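Local atomic coordinates of antibiotic biosynthesis monooxygenase (Thermus thermophilus, PDB entry 1IUJ), a protein that is of unestablished function, probably a monooxygenase of the antibiotic biosynthesis family, and binds zinc ions in the crystal. Residues B[1-5]-B[58-62]; B[24-28]-B[73-77]; B[6-11]-B[84-90]; B[18-22]-B[49-53]. One frame throughout, in Å; residues are numbered along the deposited sequence.

Strand 2-8 supplies the first segments of contact 1 and contact 3, which lie on opposite sides of the chain's centre with their own centres about 22 Å apart. Helix 15-29 serves contact 4 with an early turn and contact 2 with a later one, about 11 Å between centres. Contact 4 sets that helix on strand 50-56, the neighbour of strand 2-8 in the antiparallel sheet. Afterwards the chain gives helix 59-66 to contact 1, the end of helix 69-74 to contact 2 and the loop 84-90 to contact 3. One sheet face thus receives the helices, as in the ferredoxin-like alpha+beta fold of dimeric barrels, while contacts 1 and 2 each carry a zinc-bound side chain.

Contact 1 of 4, residues B[1-5]-B[58-62]; sequences MFVTM and SEEAF. With ZN (zinc ion), chain F.
S58, whose carbonyl carbon rests on the CB of F2, turns its side chain the other way to hold the start of a helix: S58 OG accepts from A61 N at 3.1 Å, with an N-H...O angle of 160°. This N-cap bond begins helix 59-66 just where it passes over the phenyl ring of F2. With CG anti to the backbone N (chi1 172°), that ring projects from the strand towards the helix. E59 lies over one of its faces, CA 3.7 Å from the centroid of the F2 ring in a CH-pi contact close to the ring normal, and E59 CB sits 3.6 Å from F2 CD1. The extended E59 chain continues along the ring to a carboxylate turned nearly parallel to the ring plane, and E59 OE1 forms a salt bridge with K44 of the second subunit. In the ferredoxin-like topology of this family, strand 2-8 is a central strand, and here its first residues, flanked by strands 50-56 and 91-100, pack against the helix that follows strand 50-56. One turn further along, F62 comes against the CD2-CE2 side of the F2 ring, its CB 3.5 Å from F2 CE2. The two rings meet obliquely, centroids 5.4 Å apart and planes at 43°. T4 completes the apolar patch by placing its methyl CG2 over a face of F62, 4.0 Å from the F62 centroid. On the other side of the helix, E60 points away from the strand and binds a zinc ion through OE1 at 1.9 Å; R63 NH1 reaches the same oxygen in a weak hydrogen bond.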
loop_
_atom_site.group_PDB
_atom_site.type_symbol
_atom_site.label_atom_id
_atom_site.label_comp_id
_atom_site.label_asym_id
_atom_site.label_seq_id
_atom_site.Cartn_x
_atom_site.Cartn_y
_atom_site.Cartn_z
ATOM N N MET B 1 -8.514 7.358 8.781
ATOM C CA MET B 1 -7.877 7.511 7.436
ATOM C C MET B 1 -8.213 6.322 6.545
ATOM O O MET B 1 -8.189 5.170 6.993
ATOM C CB MET B 1 -6.362 7.724 7.572
ATOM C CG MET B 1 -5.744 8.326 6.346
ATOM S SD MET B 1 -3.988 8.776 6.447
ATOM C CE MET B 1 -3.318 7.220 6.511
ATOM N N PHE B 2 -8.557 6.602 5.298
ATOM C CA PHE B 2 -9.060 5.604 4.362
ATOM C C PHE B 2 -8.044 5.519 3.222
ATOM O O PHE B 2 -7.523 6.542 2.785
ATOM C CB PHE B 2 -10.445 6.040 3.869
ATOM C CG PHE B 2 -11.010 5.212 2.744
ATOM C CD1 PHE B 2 -11.713 4.032 3.011
ATOM C CD2 PHE B 2 -10.910 5.651 1.432
ATOM C CE1 PHE B 2 -12.275 3.266 1.975
ATOM C CE2 PHE B 2 -11.477 4.898 0.348
ATOM C CZ PHE B 2 -12.166 3.701 0.632
ATOM N N VAL B 3 -7.696 4.310 2.797
ATOM C CA VAL B 3 -6.671 4.146 1.772
ATOM C C VAL B 3 -7.202 3.299 0.632
ATOM O O VAL B 3 -7.829 2.239 0.868
ATOM C CB VAL B 3 -5.405 3.450 2.369
ATOM C CG1 VAL B 3 -4.382 3.136 1.308
ATOM C CG2 VAL B 3 -4.805 4.289 3.473
ATOM N N THR B 4 -6.913 3.733 -0.587
ATOM C CA THR B 4 -7.142 2.893 -1.774
ATOM C C THR B 4 -5.821 2.458 -2.378
ATOM O O THR B 4 -4.835 3.199 -2.333
ATOM C CB THR B 4 -7.969 3.585 -2.865
ATOM O OG1 THR B 4 -7.313 4.795 -3.285
ATOM C CG2 THR B 4 -9.309 4.030 -2.346
ATOM N N MET B 5 -5.803 1.235 -2.879
ATOM C CA MET B 5 -4.671 0.743 -3.661
ATOM C C MET B 5 -5.204 0.238 -4.984
ATOM O O MET B 5 -5.969 -0.718 -5.033
ATOM C CB MET B 5 -3.927 -0.366 -2.914
ATOM C CG MET B 5 -3.311 0.117 -1.645
ATOM S SD MET B 5 -2.220 -1.143 -0.985
ATOM C CE MET B 5 -1.882 -0.366 0.506
ATOM N N SER B 58 -11.371 10.195 4.787
ATOM C CA SER B 58 -12.494 9.288 4.975
ATOM C C SER B 58 -12.889 8.623 3.690
ATOM O O SER B 58 -12.561 9.106 2.617
ATOM C CB SER B 58 -13.715 10.033 5.521
ATOM O OG SER B 58 -14.267 10.924 4.541
ATOM N N GLU B 59 -13.651 7.536 3.803
ATOM C CA GLU B 59 -14.245 6.919 2.634
ATOM C C GLU B 59 -15.155 7.901 1.856
ATOM O O GLU B 59 -15.159 7.900 0.626
ATOM C CB GLU B 59 -14.972 5.640 3.048
ATOM C CG GLU B 59 -15.615 4.903 1.881
ATOM C CD GLU B 59 -16.274 3.599 2.293
ATOM O OE1 GLU B 59 -16.225 3.187 3.477
ATOM O OE2 GLU B 59 -16.881 3.012 1.409
ATOM N N GLU B 60 -15.909 8.716 2.589
ATOM C CA GLU B 60 -16.797 9.693 1.965
ATOM C C GLU B 60 -16.008 10.654 1.068
ATOM O O GLU B 60 -16.459 11.010 -0.016
ATOM C CB GLU B 60 -17.612 10.418 3.036
ATOM C CG GLU B 60 -18.669 11.396 2.485
ATOM C CD GLU B 60 -19.730 10.730 1.619
ATOM O OE1 GLU B 60 -19.877 9.496 1.643
ATOM O OE2 GLU B 60 -20.475 11.452 0.910
ATOM N N ALA B 61 -14.851 11.105 1.547
ATOM C CA ALA B 61 -14.001 11.976 0.732
ATOM C C ALA B 61 -13.582 11.295 -0.580
ATOM O O ALA B 61 -13.620 11.921 -1.647
ATOM C CB ALA B 61 -12.787 12.457 1.543
ATOM N N PHE B 62 -13.186 10.015 -0.504
ATOM C CA PHE B 62 -12.991 9.215 -1.684
ATOM C C PHE B 62 -14.224 9.157 -2.588
ATOM O O PHE B 62 -14.107 9.378 -3.808
ATOM C CB PHE B 62 -12.530 7.815 -1.274
ATOM C CG PHE B 62 -12.582 6.843 -2.372
ATOM C CD1 PHE B 62 -13.635 5.913 -2.444
ATOM C CD2 PHE B 62 -11.577 6.836 -3.339
ATOM C CE1 PHE B 62 -13.709 5.004 -3.444
ATOM C CE2 PHE B 62 -11.628 5.920 -4.368
ATOM C CZ PHE B 62 -12.712 4.959 -4.408
HETATM ZN ZN ZN F . -21.428 8.857 0.735
#

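Contact 2 of 4, residues B[24-28]-B[73-77]; sequences QRARL and EGHAR. With ZN (zinc ion), chain I.
The guanidinium of R25 lies against one face of the H75 ring, with R25 NH1 3.1 Å above the plane of that ring and over its centre. The planes are inclined by 44°, so the groups meet as a wedge rather than a flat stack, and R25 NH2 also approaches H75 CE1 to 3.2 Å. At the edge of the R25 guanidinium stand the CD of R77 and, in its plane, the zinc ion. The R77 guanidinium has H75 CD2 over the centre of one face, while its own edge turns to the H75 carbonyl. There NE and NH1 grip a single oxygen side-on: R77 NE to H75 O is 2.7 Å, from above the carbonyl plane, and R77 NH1 to H75 O is 2.9 Å, on a lone pair. The R77 chain, bent at chi2 and chi3, folds back over the type I turn G74-R77 to make this grip. Behind these polar groups the two helices come close at G74, whose CA is 4.6 Å from the CA of R25, and L28 CD1 packs 3.7 Å from E73 CG. H75 binds zinc through NE2 at 2.0 Å, and water 1 is a further ligand. H75 ND1 is hydrogen-bonded to the backbone oxygen of F71, whose ring stacks on that of H75. Since a carbonyl can only accept, ND1 must carry the proton, which leaves NE2 as the metal-binding nitrogen; the nearby R25 would probably make the site more electropositive.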
loop_
_atom_site.group_PDB
_atom_site.type_symbol
_atom_site.label_atom_id
_atom_site.label_comp_id
_atom_site.label_asym_id
_atom_site.label_seq_id
_atom_site.Cartn_x
_atom_site.Cartn_y
_atom_site.Cartn_z
ATOM N N GLN B 24 0.088 13.442 -14.115
ATOM C CA GLN B 24 -1.037 14.360 -14.320
ATOM C C GLN B 24 -2.238 14.099 -13.401
ATOM O O GLN B 24 -2.858 15.037 -12.918
ATOM C CB GLN B 24 -1.442 14.393 -15.782
ATOM C CG GLN B 24 -0.726 15.497 -16.538
ATOM C CD GLN B 24 -0.088 15.004 -17.809
ATOM O OE1 GLN B 24 -0.608 15.245 -18.903
ATOM N NE2 GLN B 24 1.050 14.327 -17.680
ATOM N N ARG B 25 -2.548 12.831 -13.135
ATOM C CA ARG B 25 -3.658 12.481 -12.260
ATOM C C ARG B 25 -3.408 12.928 -10.830
ATOM O O ARG B 25 -4.333 13.385 -10.151
ATOM C CB ARG B 25 -3.915 10.980 -12.292
ATOM C CG ARG B 25 -4.651 10.511 -13.503
ATOM C CD ARG B 25 -4.935 9.023 -13.479
ATOM N NE ARG B 25 -5.577 8.540 -12.252
ATOM C CZ ARG B 25 -6.419 7.508 -12.228
ATOM N NH1 ARG B 25 -6.716 6.948 -13.388
ATOM N NH2 ARG B 25 -6.990 7.068 -11.083
ATOM N N ALA B 26 -2.158 12.825 -10.378
ATOM C CA ALA B 26 -1.835 13.261 -9.031
ATOM C C ALA B 26 -2.050 14.780 -8.959
ATOM O O ALA B 26 -2.445 15.276 -7.937
ATOM C CB ALA B 26 -0.405 12.880 -8.654
ATOM N N ARG B 27 -1.794 15.494 -10.058
ATOM C CA ARG B 27 -2.014 16.946 -10.094
ATOM C C ARG B 27 -3.489 17.320 -9.860
ATOM O O ARG B 27 -3.787 18.264 -9.131
ATOM C CB ARG B 27 -1.488 17.561 -11.402
ATOM C CG ARG B 27 0.029 17.759 -11.393
ATOM C CD ARG B 27 0.648 17.969 -12.765
ATOM N NE ARG B 27 0.784 19.375 -13.141
ATOM C CZ ARG B 27 0.178 19.946 -14.184
ATOM N NH1 ARG B 27 0.389 21.235 -14.441
ATOM N NH2 ARG B 27 -0.634 19.239 -14.976
ATOM N N LEU B 28 -4.402 16.563 -10.457
ATOM C CA LEU B 28 -5.828 16.885 -10.386
ATOM C C LEU B 28 -6.464 16.562 -9.027
ATOM O O LEU B 28 -7.493 17.148 -8.681
ATOM C CB LEU B 28 -6.599 16.177 -11.513
ATOM C CG LEU B 28 -6.453 16.763 -12.918
ATOM C CD1 LEU B 28 -6.784 15.743 -13.964
ATOM C CD2 LEU B 28 -7.356 17.988 -13.066
ATOM N N GLU B 73 -11.378 13.833 -15.602
ATOM C CA GLU B 73 -10.267 14.322 -16.418
ATOM C C GLU B 73 -8.997 13.491 -16.199
ATOM O O GLU B 73 -8.234 13.234 -17.153
ATOM C CB GLU B 73 -9.984 15.808 -16.146
ATOM C CG GLU B 73 -8.838 16.330 -17.020
ATOM C CD GLU B 73 -8.807 17.842 -17.218
ATOM O OE1 GLU B 73 -9.311 18.606 -16.373
ATOM O OE2 GLU B 73 -8.231 18.269 -18.246
ATOM N N GLY B 74 -8.752 13.128 -14.941
ATOM C CA GLY B 74 -7.591 12.334 -14.569
ATOM C C GLY B 74 -7.618 11.032 -15.349
ATOM O O GLY B 74 -6.595 10.573 -15.846
ATOM N N HIS B 75 -8.799 10.458 -15.509
ATOM C CA HIS B 75 -8.923 9.244 -16.313
ATOM C C HIS B 75 -8.693 9.412 -17.830
ATOM O O HIS B 75 -8.542 8.423 -18.560
ATOM C CB HIS B 75 -10.198 8.499 -15.955
ATOM C CG HIS B 75 -10.079 7.760 -14.667
ATOM N ND1 HIS B 75 -9.942 8.404 -13.456
ATOM C CD2 HIS B 75 -9.987 6.433 -14.407
ATOM C CE1 HIS B 75 -9.779 7.503 -12.503
ATOM N NE2 HIS B 75 -9.836 6.300 -13.049
ATOM N N ALA B 76 -8.604 10.649 -18.316
ATOM C CA ALA B 76 -8.097 10.843 -19.685
ATOM C C ALA B 76 -6.636 10.367 -19.862
ATOM O O ALA B 76 -6.083 10.497 -20.958
ATOM C CB ALA B 76 -8.275 12.295 -20.156
ATOM N N ARG B 77 -6.052 9.783 -18.797
ATOM C CA ARG B 77 -4.710 9.157 -18.797
ATOM C C ARG B 77 -4.600 7.880 -19.644
ATOM O O ARG B 77 -4.312 7.962 -20.838
ATOM C CB ARG B 77 -4.213 8.860 -17.372
ATOM C CG ARG B 77 -5.268 8.355 -16.374
ATOM C CD ARG B 77 -5.655 6.889 -16.468
ATOM N NE ARG B 77 -6.938 6.731 -17.156
ATOM C CZ ARG B 77 -7.663 5.612 -17.209
ATOM N NH1 ARG B 77 -8.817 5.610 -17.873
ATOM N NH2 ARG B 77 -7.245 4.502 -16.614
HETATM ZN ZN ZN I . -9.843 4.493 -12.136
HETATM O O HOH W 1 -7.828 3.602 -13.017
#

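Contact 3 of 4, residues B[6-11]-B[84-90]; sequences NRIPVR and EAFLGPN
The two backbones run antiparallel and meet in a single bridge, the non-hydrogen-bonded pair V10 and F86, flanked by L87 N to P9 O at 2.9 Å and R11 N to A85 O at 2.8 Å. P9, at the centre of an inverse gamma turn, bends the chain as it leaves the strand and presents its ring to the loop, CG 3.4 Å from G88 O. F86 lies alongside I8, pointing the same way, with F86 CE1 3.6 Å from I8 CG2; the same ring atom also lies near V10 CB. This loop 84-90 leads into strand 91-100, which pairs with strand 2-8 in the ferredoxin-like sheet, so the bridge prolongs the pairing of the two strands into the loops beyond R7 and R91. N90 lays its side-chain oxygen against I8, OD1 3.3 Å from I8 CG2, while N90 CA makes a CA-H...O contact with R7 O at 3.1 Å. At the opposite end, R11 swings its guanidinium back, bent at chi3, to bond weakly with the E84 carbonyl through its edge. L87 CD2 lies over one face of that guanidinium and 3.9 Å from R11 CG.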
loop_
_atom_site.group_PDB
_atom_site.type_symbol
_atom_site.label_atom_id
_atom_site.label_comp_id
_atom_site.label_asym_id
_atom_site.label_seq_id
_atom_site.Cartn_x
_atom_site.Cartn_y
_atom_site.Cartn_z
ATOM N N ASN B 6 -4.817 0.908 -6.070
ATOM C CA ASN B 6 -5.278 0.522 -7.393
ATOM C C ASN B 6 -4.136 -0.219 -8.026
ATOM O O ASN B 6 -3.080 0.387 -8.295
ATOM C CB ASN B 6 -5.618 1.768 -8.179
ATOM C CG ASN B 6 -6.551 1.498 -9.370
ATOM O OD1 ASN B 6 -6.874 2.436 -10.126
ATOM N ND2 ASN B 6 -6.989 0.267 -9.542
ATOM N N ARG B 7 -4.325 -1.523 -8.204
ATOM C CA ARG B 7 -3.289 -2.396 -8.777
ATOM C C ARG B 7 -3.464 -2.444 -10.285
ATOM O O ARG B 7 -4.490 -2.906 -10.788
ATOM C CB ARG B 7 -3.390 -3.806 -8.168
ATOM C CG ARG B 7 -3.375 -3.828 -6.609
ATOM C CD ARG B 7 -3.717 -5.193 -6.059
ATOM N NE ARG B 7 -2.803 -6.244 -6.500
ATOM C CZ ARG B 7 -1.593 -6.441 -5.974
ATOM N NH1 ARG B 7 -1.145 -5.667 -4.990
ATOM N NH2 ARG B 7 -0.826 -7.421 -6.436
ATOM N N ILE B 8 -2.459 -1.942 -11.003
ATOM C CA ILE B 8 -2.563 -1.729 -12.444
ATOM C C ILE B 8 -1.452 -2.527 -13.104
ATOM O O ILE B 8 -0.274 -2.187 -12.934
ATOM C CB ILE B 8 -2.484 -0.224 -12.754
ATOM C CG1 ILE B 8 -3.669 0.506 -12.073
ATOM C CG2 ILE B 8 -2.448 0.003 -14.278
ATOM C CD1 ILE B 8 -3.478 1.986 -11.949
ATOM N N PRO B 9 -1.804 -3.592 -13.836
ATOM C CA PRO B 9 -0.811 -4.474 -14.431
ATOM C C PRO B 9 -0.333 -3.917 -15.760
ATOM O O PRO B 9 -0.680 -4.444 -16.827
ATOM C CB PRO B 9 -1.589 -5.795 -14.619
ATOM C CG PRO B 9 -2.990 -5.341 -14.872
ATOM C CD PRO B 9 -3.180 -4.047 -14.116
ATOM N N VAL B 10 0.480 -2.877 -15.685
ATOM C CA VAL B 10 1.085 -2.284 -16.897
ATOM C C VAL B 10 2.375 -2.978 -17.279
ATOM O O VAL B 10 3.244 -3.226 -16.426
ATOM C CB VAL B 10 1.269 -0.750 -16.759
ATOM C CG1 VAL B 10 2.184 -0.396 -15.613
ATOM C CG2 VAL B 10 1.780 -0.124 -18.058
ATOM N N ARG B 11 2.490 -3.303 -18.567
ATOM C CA ARG B 11 3.694 -3.930 -19.131
ATOM C C ARG B 11 4.904 -2.982 -19.026
ATOM O O ARG B 11 4.754 -1.751 -19.083
ATOM C CB ARG B 11 3.411 -4.319 -20.593
ATOM C CG ARG B 11 2.361 -5.418 -20.805
ATOM C CD ARG B 11 2.331 -5.925 -22.249
ATOM N NE ARG B 11 0.987 -6.019 -22.837
ATOM C CZ ARG B 11 0.590 -6.989 -23.678
ATOM N NH1 ARG B 11 -0.645 -6.988 -24.176
ATOM N NH2 ARG B 11 1.422 -7.972 -24.014
ATOM N N GLU B 84 -3.498 -2.639 -25.029
ATOM C CA GLU B 84 -2.413 -3.603 -25.102
ATOM C C GLU B 84 -1.343 -3.379 -24.041
ATOM O O GLU B 84 -0.545 -4.274 -23.787
ATOM C CB GLU B 84 -1.771 -3.543 -26.491
ATOM C CG GLU B 84 -2.684 -4.019 -27.617
ATOM C CD GLU B 84 -3.688 -2.988 -28.102
ATOM O OE1 GLU B 84 -4.474 -3.336 -29.009
ATOM O OE2 GLU B 84 -3.712 -1.845 -27.587
ATOM N N ALA B 85 -1.323 -2.192 -23.443
ATOM C CA ALA B 85 -0.331 -1.843 -22.434
ATOM C C ALA B 85 -0.507 -2.682 -21.161
ATOM O O ALA B 85 0.409 -2.771 -20.361
ATOM C CB ALA B 85 -0.404 -0.366 -22.082
ATOM N N PHE B 86 -1.681 -3.266 -20.998
ATOM C CA PHE B 86 -2.032 -3.914 -19.728
ATOM C C PHE B 86 -2.237 -5.412 -19.840
ATOM O O PHE B 86 -2.779 -5.907 -20.849
ATOM C CB PHE B 86 -3.271 -3.247 -19.144
ATOM C CG PHE B 86 -3.170 -1.745 -19.066
ATOM C CD1 PHE B 86 -2.546 -1.127 -17.989
ATOM C CD2 PHE B 86 -3.689 -0.946 -20.095
ATOM C CE1 PHE B 86 -2.442 0.263 -17.904
ATOM C CE2 PHE B 86 -3.575 0.436 -20.044
ATOM C CZ PHE B 86 -2.954 1.064 -18.946
ATOM N N LEU B 87 -1.828 -6.156 -18.815
ATOM C CA LEU B 87 -2.061 -7.597 -18.837
ATOM C C LEU B 87 -3.482 -8.037 -18.467
ATOM O O LEU B 87 -3.853 -9.200 -18.670
ATOM C CB LEU B 87 -1.075 -8.320 -17.932
ATOM C CG LEU B 87 0.430 -8.222 -18.099
ATOM C CD1 LEU B 87 1.085 -8.999 -16.964
ATOM C CD2 LEU B 87 0.925 -8.725 -19.453
ATOM N N GLY B 88 -4.271 -7.108 -17.949
ATOM C CA GLY B 88 -5.561 -7.409 -17.357
ATOM C C GLY B 88 -6.216 -6.164 -16.794
ATOM O O GLY B 88 -5.647 -5.073 -16.911
ATOM N N PRO B 89 -7.391 -6.311 -16.173
ATOM C CA PRO B 89 -8.074 -5.181 -15.542
ATOM C C PRO B 89 -7.307 -4.735 -14.313
ATOM O O PRO B 89 -6.516 -5.503 -13.745
ATOM C CB PRO B 89 -9.444 -5.764 -15.130
ATOM C CG PRO B 89 -9.237 -7.215 -15.052
ATOM C CD PRO B 89 -8.159 -7.568 -16.047
ATOM N N ASN B 90 -7.536 -3.493 -13.928
ATOM C CA ASN B 90 -6.999 -3.005 -12.679
ATOM C C ASN B 90 -7.753 -3.708 -11.581
ATOM O O ASN B 90 -8.878 -4.173 -11.788
ATOM C CB ASN B 90 -7.166 -1.513 -12.610
ATOM C CG ASN B 90 -6.429 -0.821 -13.743
ATOM O OD1 ASN B 90 -5.439 -1.356 -14.267
ATOM N ND2 ASN B 90 -6.914 0.336 -14.148
#

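Contact 4 of 4, residues B[18-22]-B[49-53]; sequences FEEAF and PYVVM
A first torsion of 171°, trans to the amide nitrogen, carries the F18 ring from the helix down to the sheet, where Y50, its CG anti to the carbonyl carbon, lifts its own ring past it in the opposing direction. The rings meet obliquely, planes at 54° and centroids 5.0 Å apart: F18 CD2 lies over the rim of one tyrosine face, and F18 CE2 is 3.6 Å from Y50 CD2. E19, the next residue of the helix, crosses the tyrosine at about a right angle and keeps its extended chain beside the ring edge. Y50 OH donates to E19 OE2 at 2.6 Å, on the anti lone pair of that oxygen, which fixes the phenol at the margin of an otherwise apolar interface. One turn on, F22 meets V52 from the opposite direction, obliquely, with F22 CE1 3.5 Å from V52 CG2. Y50 and V52 occupy the same face of the strand, matching the helical repeat of F18 and F22. The segment axes are 11.8 Å apart and within 11° of parallel. Helix 15-29 therefore lies along strand 50-56, with F18 also touching I8 of strand 2-8 and F22 reaching N38 and V40 of strand 35-43.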
loop_
_atom_site.group_PDB
_atom_site.type_symbol
_atom_site.label_atom_id
_atom_site.label_comp_id
_atom_site.label_asym_id
_atom_site.label_seq_id
_atom_site.Cartn_x
_atom_site.Cartn_y
_atom_site.Cartn_z
ATOM N N PHE B 18 3.021 5.307 -18.637
ATOM C CA PHE B 18 2.090 5.182 -17.523
ATOM C C PHE B 18 2.457 6.191 -16.441
ATOM O O PHE B 18 1.596 6.909 -15.950
ATOM C CB PHE B 18 2.112 3.754 -16.948
ATOM C CG PHE B 18 1.336 3.615 -15.682
ATOM C CD1 PHE B 18 -0.017 3.383 -15.733
ATOM C CD2 PHE B 18 1.960 3.755 -14.431
ATOM C CE1 PHE B 18 -0.765 3.268 -14.572
ATOM C CE2 PHE B 18 1.237 3.649 -13.258
ATOM C CZ PHE B 18 -0.142 3.403 -13.328
ATOM N N GLU B 19 3.737 6.256 -16.081
ATOM C CA GLU B 19 4.167 7.187 -15.035
ATOM C C GLU B 19 3.915 8.653 -15.422
ATOM O O GLU B 19 3.481 9.453 -14.585
ATOM C CB GLU B 19 5.641 6.952 -14.676
ATOM C CG GLU B 19 5.876 5.673 -13.869
ATOM C CD GLU B 19 7.308 5.511 -13.405
ATOM O OE1 GLU B 19 8.029 6.533 -13.248
ATOM O OE2 GLU B 19 7.711 4.356 -13.173
ATOM N N GLU B 20 4.179 8.969 -16.693
ATOM C CA GLU B 20 4.050 10.326 -17.239
ATOM C C GLU B 20 2.582 10.689 -17.216
ATOM O O GLU B 20 2.211 11.775 -16.770
ATOM C CB GLU B 20 4.574 10.363 -18.688
ATOM C CG GLU B 20 5.434 11.572 -19.068
ATOM C CD GLU B 20 6.246 11.364 -20.364
ATOM O OE1 GLU B 20 6.655 12.375 -21.004
ATOM O OE2 GLU B 20 6.476 10.196 -20.764
ATOM N N ALA B 21 1.744 9.753 -17.657
ATOM C CA ALA B 21 0.301 9.924 -17.621
ATOM C C ALA B 21 -0.217 10.073 -16.184
ATOM O O ALA B 21 -1.041 10.947 -15.905
ATOM C CB ALA B 21 -0.404 8.774 -18.358
ATOM N N PHE B 22 0.270 9.253 -15.255
ATOM C CA PHE B 22 -0.185 9.356 -13.874
ATOM C C PHE B 22 0.325 10.545 -13.041
ATOM O O PHE B 22 -0.248 10.892 -11.989
ATOM C CB PHE B 22 -0.014 8.069 -13.079
ATOM C CG PHE B 22 -0.965 8.004 -11.948
ATOM C CD1 PHE B 22 -2.068 7.156 -11.989
ATOM C CD2 PHE B 22 -0.824 8.892 -10.867
ATOM C CE1 PHE B 22 -2.967 7.157 -10.931
ATOM C CE2 PHE B 22 -1.733 8.916 -9.805
ATOM C CZ PHE B 22 -2.804 8.041 -9.850
ATOM N N PRO B 49 2.088 -5.886 -10.689
ATOM C CA PRO B 49 1.435 -4.604 -10.986
ATOM C C PRO B 49 2.032 -3.391 -10.255
ATOM O O PRO B 49 2.511 -3.491 -9.127
ATOM C CB PRO B 49 0.002 -4.852 -10.519
ATOM C CG PRO B 49 0.194 -5.808 -9.331
ATOM C CD PRO B 49 1.238 -6.744 -9.836
ATOM N N TYR B 50 1.960 -2.230 -10.913
ATOM C CA TYR B 50 2.104 -0.948 -10.206
ATOM C C TYR B 50 0.985 -0.842 -9.172
ATOM O O TYR B 50 -0.084 -1.437 -9.363
ATOM C CB TYR B 50 1.966 0.228 -11.210
ATOM C CG TYR B 50 3.265 0.680 -11.859
ATOM C CD1 TYR B 50 3.877 -0.083 -12.851
ATOM C CD2 TYR B 50 3.866 1.872 -11.472
ATOM C CE1 TYR B 50 5.073 0.363 -13.457
ATOM C CE2 TYR B 50 5.067 2.323 -12.063
ATOM C CZ TYR B 50 5.647 1.550 -13.036
ATOM O OH TYR B 50 6.849 1.991 -13.596
ATOM N N VAL B 51 1.247 -0.103 -8.103
ATOM C CA VAL B 51 0.187 0.300 -7.153
ATOM C C VAL B 51 0.079 1.797 -7.040
ATOM O O VAL B 51 1.037 2.478 -6.733
ATOM C CB VAL B 51 0.343 -0.379 -5.750
ATOM C CG1 VAL B 51 -0.677 0.171 -4.763
ATOM C CG2 VAL B 51 0.137 -1.861 -5.885
ATOM N N VAL B 52 -1.127 2.325 -7.264
ATOM C CA VAL B 52 -1.372 3.735 -6.988
ATOM C C VAL B 52 -2.062 3.736 -5.631
ATOM O O VAL B 52 -3.192 3.209 -5.474
ATOM C CB VAL B 52 -2.262 4.387 -8.028
ATOM C CG1 VAL B 52 -2.616 5.809 -7.571
ATOM C CG2 VAL B 52 -1.638 4.336 -9.442
ATOM N N MET B 53 -1.400 4.347 -4.660
ATOM C CA MET B 53 -1.887 4.315 -3.288
ATOM C C MET B 53 -2.321 5.709 -2.907
ATOM O O MET B 53 -1.543 6.666 -3.032
ATOM C CB MET B 53 -0.786 3.875 -2.332
ATOM C CG MET B 53 -1.291 3.813 -0.920
ATOM S SD MET B 53 -0.053 3.121 0.125
ATOM C CE MET B 53 1.262 4.280 -0.051
#